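PDB 6W04: HAD hydrolase, family IA, variant 3 from Entamoeba histolytica, which probably acts as a magnesium-dependent hydrolase of the haloacid dehalogenase superfamily, though its substrate is not established. Local coordinates for residues D7-L12 against Q117-K122. Numbering follows the deposited sequence.
Sequences DFNGTL and QVFIQK. With MG (magnesium ion), chain B.
The carbonyl oxygen of Phe8 is gripped by two backbone donors, Leu12 N at 2.8 Å and Thr11 N at 3.1 Å, which fold the loop back on itself just beyond strand 3-7. From this tight turn the Phe8 side chain leaves with CG anti to the backbone N (chi1 -166°) and reaches helix 113-123, where Phe119 comes to meet it. The two rings form an offset stack, centroids 4.4 Å apart and planes tilted by 25°. Phe8 CE2 does most of the touching: it sits over the centre of one face of Phe119 and comes within 3.4 Å of Phe119 CG. Ile107 and Thr109 of strand 105-112 also pack on Phe8, while Tyr76 and Leu80 of helix 62-82 touch Phe119.

Farther out along the same ring, the Asn9 amide crosses the tip of Phe119, its plane turned 62° from the ring and ND2 3.3 Å from Phe119 CZ. This is simple packing; the polar bonds of the amide go to Asp15 through ND2 and to Ser111 through OD1. The Asn9 backbone faces the metal: Asn9 O binds magnesium at 2.1 Å, alongside Asp7 OD2, two waters and Asp169. A side-chain carboxylate and the carbonyl two residues on, sharing one magnesium, mark HAD motif I, here DFNGT, with asparagine where the family's DxDGT pattern has its second aspartate.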
loop_
_atom_site.group_PDB
_atom_site.type_symbol
_atom_site.label_atom_id
_atom_site.label_comp_id
_atom_site.label_asym_id
_atom_site.label_seq_id
_atom_site.Cartn_x
_atom_site.Cartn_y
_atom_site.Cartn_z
ATOM N N ASP A 7 -3.588 -3.744 1.520
ATOM C CA ASP A 7 -2.574 -2.696 1.401
ATOM C C ASP A 7 -3.254 -1.344 1.520
ATOM O O ASP A 7 -4.455 -1.221 1.278
ATOM C CB ASP A 7 -1.866 -2.803 0.057
ATOM C CG ASP A 7 -0.809 -1.745 -0.141
ATOM O OD1 ASP A 7 0.013 -1.536 0.778
ATOM O OD2 ASP A 7 -0.787 -1.143 -1.234
ATOM N N PHE A 8 -2.500 -0.306 1.884
ATOM C CA PHE A 8 -3.137 0.995 2.065
ATOM C C PHE A 8 -2.826 1.958 0.923
ATOM O O PHE A 8 -3.726 2.273 0.135
ATOM C CB PHE A 8 -2.793 1.590 3.423
ATOM C CG PHE A 8 -3.682 2.745 3.782
ATOM C CD1 PHE A 8 -4.940 2.519 4.324
ATOM C CD2 PHE A 8 -3.303 4.044 3.483
ATOM C CE1 PHE A 8 -5.790 3.572 4.616
ATOM C CE2 PHE A 8 -4.139 5.104 3.785
ATOM C CZ PHE A 8 -5.383 4.864 4.345
ATOM N N ASN A 9 -1.578 2.426 0.790
ATOM C CA ASN A 9 -1.234 3.405 -0.240
ATOM C C ASN A 9 -1.405 2.819 -1.636
ATOM O O ASN A 9 -0.837 1.775 -1.959
ATOM C CB ASN A 9 0.211 3.865 -0.050
ATOM C CG ASN A 9 0.447 4.423 1.332
ATOM O OD1 ASN A 9 1.006 3.756 2.212
ATOM N ND2 ASN A 9 -0.025 5.640 1.549
ATOM N N GLY A 10 -2.171 3.512 -2.474
ATOM C CA GLY A 10 -2.416 3.063 -3.835
ATOM C C GLY A 10 -3.500 2.018 -3.948
ATOM O O GLY A 10 -3.929 1.714 -5.059
ATOM N N THR A 11 -3.974 1.492 -2.825
ATOM C CA THR A 11 -4.985 0.445 -2.787
ATOM C C THR A 11 -6.258 0.938 -2.108
ATOM O O THR A 11 -7.323 0.942 -2.735
ATOM C CB THR A 11 -4.400 -0.791 -2.064
ATOM O OG1 THR A 11 -3.333 -1.354 -2.848
ATOM C CG2 THR A 11 -5.472 -1.857 -1.825
ATOM N N LEU A 12 -6.180 1.365 -0.841
ATOM C CA LEU A 12 -7.342 1.932 -0.162
ATOM C C LEU A 12 -7.499 3.426 -0.400
ATOM O O LEU A 12 -8.625 3.942 -0.319
ATOM C CB LEU A 12 -7.264 1.654 1.347
ATOM C CG LEU A 12 -7.688 0.236 1.746
ATOM C CD1 LEU A 12 -7.450 -0.021 3.225
ATOM C CD2 LEU A 12 -9.183 -0.030 1.391
ATOM N N GLN A 117 -0.288 7.386 11.472
ATOM C CA GLN A 117 -0.992 8.292 12.372
ATOM C C GLN A 117 -1.922 9.214 11.593
ATOM O O GLN A 117 -3.067 9.448 11.996
ATOM C CB GLN A 117 0.033 9.093 13.186
ATOM C CG GLN A 117 -0.541 9.965 14.287
ATOM C CD GLN A 117 0.529 10.541 15.219
ATOM O OE1 GLN A 117 1.186 9.820 15.975
ATOM N NE2 GLN A 117 0.677 11.847 15.192
ATOM N N VAL A 118 -1.455 9.731 10.460
ATOM C CA VAL A 118 -2.302 10.594 9.643
ATOM C C VAL A 118 -3.451 9.793 9.036
ATOM O O VAL A 118 -4.607 10.247 9.038
ATOM C CB VAL A 118 -1.442 11.303 8.571
ATOM C CG1 VAL A 118 -2.307 11.934 7.485
ATOM C CG2 VAL A 118 -0.611 12.383 9.246
ATOM N N PHE A 119 -3.159 8.584 8.526
ATOM C CA PHE A 119 -4.199 7.733 7.943
ATOM C C PHE A 119 -5.329 7.483 8.933
ATOM O O PHE A 119 -6.510 7.626 8.588
ATOM C CB PHE A 119 -3.628 6.383 7.498
ATOM C CG PHE A 119 -2.513 6.465 6.506
ATOM C CD1 PHE A 119 -2.336 7.576 5.698
ATOM C CD2 PHE A 119 -1.647 5.382 6.359
ATOM C CE1 PHE A 119 -1.279 7.612 4.788
ATOM C CE2 PHE A 119 -0.608 5.411 5.456
ATOM C CZ PHE A 119 -0.423 6.523 4.663
ATOM N N ILE A 120 -4.983 7.071 10.162
ATOM C CA ILE A 120 -5.990 6.795 11.190
ATOM C C ILE A 120 -6.779 8.054 11.507
ATOM O O ILE A 120 -8.010 8.038 11.578
ATOM C CB ILE A 120 -5.327 6.224 12.459
ATOM C CG1 ILE A 120 -4.675 4.870 12.144
ATOM C CG2 ILE A 120 -6.341 6.109 13.601
ATOM C CD1 ILE A 120 -3.697 4.382 13.224
ATOM N N GLN A 121 -6.071 9.165 11.714
ATOM C CA GLN A 121 -6.708 10.433 12.032
ATOM C C GLN A 121 -7.669 10.865 10.923
ATOM O O GLN A 121 -8.836 11.187 11.178
ATOM C CB GLN A 121 -5.609 11.480 12.245
ATOM C CG GLN A 121 -5.826 12.525 13.305
ATOM C CD GLN A 121 -4.502 13.183 13.736
ATOM O OE1 GLN A 121 -4.444 13.854 14.765
ATOM N NE2 GLN A 121 -3.432 12.979 12.944
ATOM N N LYS A 122 -7.189 10.874 9.680
ATOM C CA LYS A 122 -7.966 11.441 8.575
ATOM C C LYS A 122 -9.124 10.529 8.182
ATOM O O LYS A 122 -10.216 11.004 7.861
ATOM C CB LYS A 122 -7.047 11.687 7.360
ATOM C CG LYS A 122 -7.782 12.256 6.135
ATOM C CD LYS A 122 -6.817 12.564 4.970
ATOM C CE LYS A 122 -7.587 13.247 3.804
ATOM N NZ LYS A 122 -8.065 14.618 4.174
HETATM MG MG MG B . 0.446 0.128 -2.279
HETATM O O HOH W 1 1.677 -1.607 -2.438
HETATM O O HOH W 2 1.455 1.547 -3.630
#